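Local coordinates for protein M32 carboxypeptidase (Chitinophagaceae bacterium, PDB 7A03) that probably acts as a metal-dependent carboxypeptidase of the M32 family, removing residues from the C-terminal end of peptides, at residues H118-A123 against G404-I409; G229-S234 against V247-R252. One frame throughout, in Å; residues are numbered along the deposited sequence.

Contact 1: H118-A123 against G404-I409; sequences HAWIKA and GVLQDI
The W120 indole carries I409 over one face and the Q407 carbonyl oxygen at its edge, near the ring plane; F132 of the next helix meets it edge-to-face. This is a helix-to-loop contact, helix 103-126 against a type I beta turn, G404 to Q407, and the residues after it. I409 makes a CH-pi contact, its CG1 lying 3.9 Å from the centroid of the W120 six-membered ring and 26° off the normal. W120 extends its ring into the loop because its CG stands anti to the backbone N (chi1 -166°); CZ2 comes 3.2 Å from L406 O, obliquely. L406 forks over the helix: CD2 lies 4.0 Å from W120 CD1, while CD1 sits 3.9 Å from A123 CB. L406 O is hydrogen-bonded to R124. A leucine in place of W120 would probably leave I409 without its aromatic face and the bridging water without its N-H donor. That water accepts from W120 NE1 at 2.9 Å and donates to V405 O and D408 O. Within the turn, G404 O takes Q407 N and Q407 NE2 from opposite faces of its carbonyl plane; NE2, which also bonds L348 O, is 3.1 Å from G404 O.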
loop_
_atom_site.group_PDB
_atom_site.type_symbol
_atom_site.label_atom_id
_atom_site.label_comp_id
_atom_site.label_asym_id
_atom_site.label_seq_id
_atom_site.Cartn_x
_atom_site.Cartn_y
_atom_site.Cartn_z
ATOM N N HIS A 118 -8.911 -3.098 21.856
ATOM C CA HIS A 118 -9.092 -2.361 23.108
ATOM C C HIS A 118 -7.772 -2.197 23.864
ATOM O O HIS A 118 -7.476 -1.116 24.404
ATOM C CB HIS A 118 -10.163 -3.033 23.967
ATOM C CG HIS A 118 -11.542 -2.922 23.392
ATOM N ND1 HIS A 118 -12.184 -1.713 23.227
ATOM C CD2 HIS A 118 -12.393 -3.866 22.924
ATOM C CE1 HIS A 118 -13.372 -1.917 22.690
ATOM N NE2 HIS A 118 -13.525 -3.215 22.496
ATOM N N ALA A 119 -6.955 -3.251 23.893
ATOM C CA ALA A 119 -5.694 -3.197 24.625
ATOM C C ALA A 119 -4.716 -2.231 23.974
ATOM O O ALA A 119 -3.958 -1.551 24.668
ATOM C CB ALA A 119 -5.087 -4.595 24.720
ATOM N N TRP A 120 -4.728 -2.146 22.643
ATOM C CA TRP A 120 -3.848 -1.222 21.941
ATOM C C TRP A 120 -4.235 0.219 22.227
ATOM O O TRP A 120 -3.365 1.067 22.469
ATOM C CB TRP A 120 -3.916 -1.505 20.440
ATOM C CG TRP A 120 -2.822 -0.871 19.637
ATOM C CD1 TRP A 120 -1.499 -1.204 19.644
ATOM C CD2 TRP A 120 -2.965 0.188 18.687
ATOM N NE1 TRP A 120 -0.807 -0.411 18.761
ATOM C CE2 TRP A 120 -1.682 0.455 18.164
ATOM C CE3 TRP A 120 -4.051 0.947 18.238
ATOM C CZ2 TRP A 120 -1.458 1.443 17.210
ATOM C CZ3 TRP A 120 -3.828 1.927 17.293
ATOM C CH2 TRP A 120 -2.540 2.166 16.788
ATOM N N ILE A 121 -5.539 0.515 22.210
ATOM C CA ILE A 121 -5.976 1.872 22.539
ATOM C C ILE A 121 -5.525 2.257 23.947
ATOM O O ILE A 121 -4.920 3.323 24.164
ATOM C CB ILE A 121 -7.496 2.010 22.356
ATOM C CG1 ILE A 121 -7.854 1.944 20.872
ATOM C CG2 ILE A 121 -7.995 3.303 22.987
ATOM C CD1 ILE A 121 -7.319 3.112 20.055
ATOM N N LYS A 122 -5.793 1.393 24.929
ATOM C CA LYS A 122 -5.443 1.794 26.290
ATOM C C LYS A 122 -3.933 1.760 26.538
ATOM O O LYS A 122 -3.427 2.528 27.366
ATOM C CB LYS A 122 -6.277 1.058 27.342
ATOM C CG LYS A 122 -6.092 -0.440 27.424
ATOM C CD LYS A 122 -5.927 -0.876 28.870
ATOM C CE LYS A 122 -7.000 -0.307 29.774
ATOM N NZ LYS A 122 -6.601 -0.496 31.195
ATOM N N ALA A 123 -3.193 0.925 25.803
ATOM C CA ALA A 123 -1.740 0.926 25.916
ATOM C C ALA A 123 -1.152 2.222 25.386
ATOM O O ALA A 123 -0.274 2.818 26.023
ATOM C CB ALA A 123 -1.154 -0.272 25.167
ATOM N N GLY A 404 7.555 4.147 19.576
ATOM C CA GLY A 404 8.212 2.899 19.264
ATOM C C GLY A 404 7.242 1.815 18.845
ATOM O O GLY A 404 6.541 1.963 17.844
ATOM N N VAL A 405 7.166 0.746 19.646
ATOM C CA VAL A 405 6.463 -0.477 19.267
ATOM C C VAL A 405 4.955 -0.294 19.129
ATOM O O VAL A 405 4.298 -1.084 18.442
ATOM C CB VAL A 405 6.834 -1.614 20.243
ATOM C CG1 VAL A 405 6.262 -1.345 21.634
ATOM C CG2 VAL A 405 6.363 -2.950 19.714
ATOM N N LEU A 406 4.378 0.730 19.746
ATOM C CA LEU A 406 2.936 0.928 19.693
ATOM C C LEU A 406 2.492 1.882 18.584
ATOM O O LEU A 406 1.332 2.303 18.578
ATOM C CB LEU A 406 2.419 1.422 21.049
ATOM C CG LEU A 406 2.538 0.490 22.253
ATOM C CD1 LEU A 406 2.043 1.200 23.499
ATOM C CD2 LEU A 406 1.741 -0.794 22.029
ATOM N N GLN A 407 3.373 2.230 17.635
ATOM C CA GLN A 407 3.008 3.261 16.666
ATOM C C GLN A 407 2.027 2.760 15.609
ATOM O O GLN A 407 1.177 3.528 15.149
ATOM C CB GLN A 407 4.253 3.867 16.010
ATOM C CG GLN A 407 5.130 2.882 15.234
ATOM C CD GLN A 407 6.361 3.567 14.643
ATOM O OE1 GLN A 407 6.354 3.977 13.486
ATOM N NE2 GLN A 407 7.412 3.713 15.450
ATOM N N ASP A 408 2.138 1.505 15.195
ATOM C CA ASP A 408 1.403 1.004 14.042
ATOM C C ASP A 408 0.294 0.063 14.492
ATOM O O ASP A 408 0.491 -0.759 15.393
ATOM C CB ASP A 408 2.338 0.296 13.054
ATOM C CG ASP A 408 3.072 1.274 12.166
ATOM O OD1 ASP A 408 2.503 2.348 11.884
ATOM O OD2 ASP A 408 4.210 0.972 11.740
ATOM N N ILE A 409 -0.870 0.193 13.845
ATOM C CA ILE A 409 -2.075 -0.533 14.245
ATOM C C ILE A 409 -2.122 -1.961 13.730
ATOM O O ILE A 409 -2.953 -2.749 14.204
ATOM C CB ILE A 409 -3.306 0.250 13.745
ATOM C CG1 ILE A 409 -4.572 -0.146 14.518
ATOM C CG2 ILE A 409 -3.490 0.065 12.236
ATOM C CD1 ILE A 409 -5.765 0.789 14.245
HETATM O O HOH W 1 1.664 -1.693 17.996
#

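Contact 2: G229-S234 against V247-R252; sequences GRQDIS and VRVTTR. With CIT (citric acid), chain G.
Q231, D232 and I233 lie tightly beside V249, T250 and T251 on neighbouring parallel beta strands, their segments inclined at 27°. D232 bonds through both its N and its O, bracketing T250: N reaches V249 O at 3.1 Å, and O receives T251 N. S234 N continues the pattern to T251 O. At this end the S234 and T250 hydroxyls also bond, OG to OG1 at 2.7 Å, and T250 OG1 has a second partner in the backbone N of F238. On the buried face shared by Q231, V249 and T251, the extended Q231 chain brings NE2 within 3.4 Å of T251 CG2, and a water links that NE2 to T250 O.

Toward G229 the pairing loosens, although V249 N still meets R230 O at 3.0 Å and 168°. Here R230, exposed, bends at chi3 and grips D232 side-on, NE to OD2 at 2.7 Å and NH2 to OD1; both acceptors lie close to the guanidinium plane, at its edge, and the two bonds fix its rotation. D232 OD1 is also bonded to Y38 OH. Aliphatic carbons keep the two arginines in touch, R230 CG lying 3.8 Å from R248 CD, while R248 forms a salt bridge with D246 and a cation-pi contact with W33. O2 of a bound citric acid molecule, probably from the crystallisation liquor, accepts from Q231 N at 2.9 Å.

The 247-251 strand is central in this small mixed sheet, with 239-241 antiparallel on its other side; helices 208-222 and 258-277 pack on the Q231 face, helix 9-37 on the D232 face.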
loop_
_atom_site.group_PDB
_atom_site.type_symbol
_atom_site.label_atom_id
_atom_site.label_comp_id
_atom_site.label_asym_id
_atom_site.label_seq_id
_atom_site.Cartn_x
_atom_site.Cartn_y
_atom_site.Cartn_z
ATOM N N GLY A 229 -14.931 9.788 -10.575
ATOM C CA GLY A 229 -14.253 9.897 -9.301
ATOM C C GLY A 229 -14.439 11.289 -8.758
ATOM O O GLY A 229 -15.105 12.141 -9.369
ATOM N N ARG A 230 -13.853 11.503 -7.591
ATOM C CA ARG A 230 -13.904 12.782 -6.903
ATOM C C ARG A 230 -12.934 12.716 -5.740
ATOM O O ARG A 230 -12.510 11.627 -5.321
ATOM C CB ARG A 230 -15.329 13.095 -6.395
ATOM C CG ARG A 230 -15.887 12.059 -5.416
ATOM C CD ARG A 230 -17.211 12.562 -4.730
ATOM N NE ARG A 230 -16.939 13.727 -3.891
ATOM C CZ ARG A 230 -17.243 14.979 -4.226
ATOM N NH1 ARG A 230 -17.896 15.231 -5.359
ATOM N NH2 ARG A 230 -16.919 15.964 -3.405
ATOM N N GLN A 231 -12.591 13.887 -5.219
ATOM C CA GLN A 231 -11.730 14.026 -4.059
ATOM C C GLN A 231 -12.493 14.688 -2.923
ATOM O O GLN A 231 -13.274 15.629 -3.150
ATOM C CB GLN A 231 -10.475 14.867 -4.360
ATOM C CG GLN A 231 -9.546 14.992 -3.148
ATOM C CD GLN A 231 -8.241 15.712 -3.452
ATOM O OE1 GLN A 231 -8.209 16.950 -3.551
ATOM N NE2 GLN A 231 -7.158 14.957 -3.545
ATOM N N ASP A 232 -12.218 14.231 -1.704
ATOM C CA ASP A 232 -12.766 14.806 -0.485
ATOM C C ASP A 232 -11.663 14.831 0.565
ATOM O O ASP A 232 -10.578 14.275 0.368
ATOM C CB ASP A 232 -13.992 14.013 0.010
ATOM C CG ASP A 232 -15.145 14.074 -0.971
ATOM O OD1 ASP A 232 -15.895 15.081 -0.926
ATOM O OD2 ASP A 232 -15.278 13.155 -1.812
ATOM N N ILE A 233 -11.913 15.529 1.653
ATOM C CA ILE A 233 -10.989 15.578 2.789
ATOM C C ILE A 233 -11.289 14.427 3.739
ATOM O O ILE A 233 -12.456 14.132 4.038
ATOM C CB ILE A 233 -11.105 16.929 3.526
ATOM C CG1 ILE A 233 -10.728 18.091 2.610
ATOM C CG2 ILE A 233 -10.238 16.929 4.787
ATOM C CD1 ILE A 233 -9.222 18.212 2.335
ATOM N N SER A 234 -10.241 13.763 4.228
ATOM C CA SER A 234 -10.380 12.810 5.317
ATOM C C SER A 234 -9.149 12.882 6.215
ATOM O O SER A 234 -8.160 13.547 5.885
ATOM C CB SER A 234 -10.672 11.394 4.791
ATOM O OG SER A 234 -9.477 10.737 4.415
ATOM N N VAL A 247 -14.231 5.899 -8.549
ATOM C CA VAL A 247 -12.986 5.694 -7.824
ATOM C C VAL A 247 -12.664 6.996 -7.116
ATOM O O VAL A 247 -12.349 7.999 -7.765
ATOM C CB VAL A 247 -11.851 5.293 -8.772
ATOM C CG1 VAL A 247 -10.541 5.145 -7.965
ATOM C CG2 VAL A 247 -12.210 4.010 -9.521
ATOM N N ARG A 248 -12.731 6.989 -5.789
ATOM C CA ARG A 248 -12.684 8.210 -4.996
ATOM C C ARG A 248 -11.396 8.265 -4.185
ATOM O O ARG A 248 -10.896 7.232 -3.714
ATOM C CB ARG A 248 -13.923 8.332 -4.085
ATOM C CG ARG A 248 -15.215 8.229 -4.887
ATOM C CD ARG A 248 -16.444 8.576 -4.061
ATOM N NE ARG A 248 -17.652 8.290 -4.815
ATOM C CZ ARG A 248 -18.879 8.528 -4.367
ATOM N NH1 ARG A 248 -19.055 9.140 -3.205
ATOM N NH2 ARG A 248 -19.911 8.171 -5.102
ATOM N N VAL A 249 -10.850 9.474 -4.056
ATOM C CA VAL A 249 -9.639 9.705 -3.278
ATOM C C VAL A 249 -9.919 10.712 -2.177
ATOM O O VAL A 249 -10.821 11.553 -2.277
ATOM C CB VAL A 249 -8.469 10.181 -4.169
ATOM C CG1 VAL A 249 -8.142 9.128 -5.191
ATOM C CG2 VAL A 249 -8.797 11.517 -4.839
ATOM N N THR A 250 -9.133 10.637 -1.116
ATOM C CA THR A 250 -9.162 11.670 -0.096
ATOM C C THR A 250 -7.774 12.243 0.100
ATOM O O THR A 250 -6.763 11.631 -0.263
ATOM C CB THR A 250 -9.736 11.154 1.234
ATOM O OG1 THR A 250 -8.841 10.197 1.811
ATOM C CG2 THR A 250 -11.089 10.472 1.001
ATOM N N THR A 251 -7.731 13.446 0.657
ATOM C CA THR A 251 -6.465 14.062 0.987
ATOM C C THR A 251 -6.647 14.840 2.274
ATOM O O THR A 251 -7.751 14.925 2.823
ATOM C CB THR A 251 -5.928 14.894 -0.182
ATOM O OG1 THR A 251 -4.564 15.261 0.089
ATOM C CG2 THR A 251 -6.770 16.156 -0.394
ATOM N N ARG A 252 -5.551 15.405 2.759
ATOM C CA ARG A 252 -5.565 16.261 3.926
ATOM C C ARG A 252 -4.639 17.429 3.637
ATOM O O ARG A 252 -3.619 17.279 2.958
ATOM C CB ARG A 252 -5.068 15.515 5.171
ATOM C CG ARG A 252 -3.824 14.694 4.914
ATOM C CD ARG A 252 -3.270 14.076 6.186
ATOM N NE ARG A 252 -1.925 13.549 5.970
ATOM C CZ ARG A 252 -0.954 13.589 6.878
ATOM N NH1 ARG A 252 -1.179 14.136 8.067
ATOM N NH2 ARG A 252 0.242 13.090 6.596
HETATM C C1 CIT G . -13.909 17.361 -6.249
HETATM O O1 CIT G . -14.088 17.542 -5.024
HETATM O O2 CIT G . -13.678 16.202 -6.664
HETATM C C2 CIT G . -13.981 18.533 -7.203
HETATM O O HOH W 2 -5.909 12.486 -2.995
HETATM O O HOH W 3 -13.634 10.985 -1.934
#

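In the fold
Contact 1 joins parts of the chain 281 residues apart, and contact 2 falls between them: the order is 118-123, 229-234, 247-252, 404-409. Their centres are 27 Å apart and their nearest atoms about 12 Å, so they do not touch, yet all four segments belong to the one M32 peptidase region. Contact 1 lies farther from the chain centre and ties helix 103-126 to the loop between helices 382-394 and 420-439. Contact 2 pairs two of the three strands of the small sheet in this mainly helical protein. Helix 258-277, next along the chain, carries an HExxH pattern (H267, E268, H271) consistent with the zinc-binding motif of such metallopeptidases; the V249 side chain touches residues of that pattern, which binds no metal here.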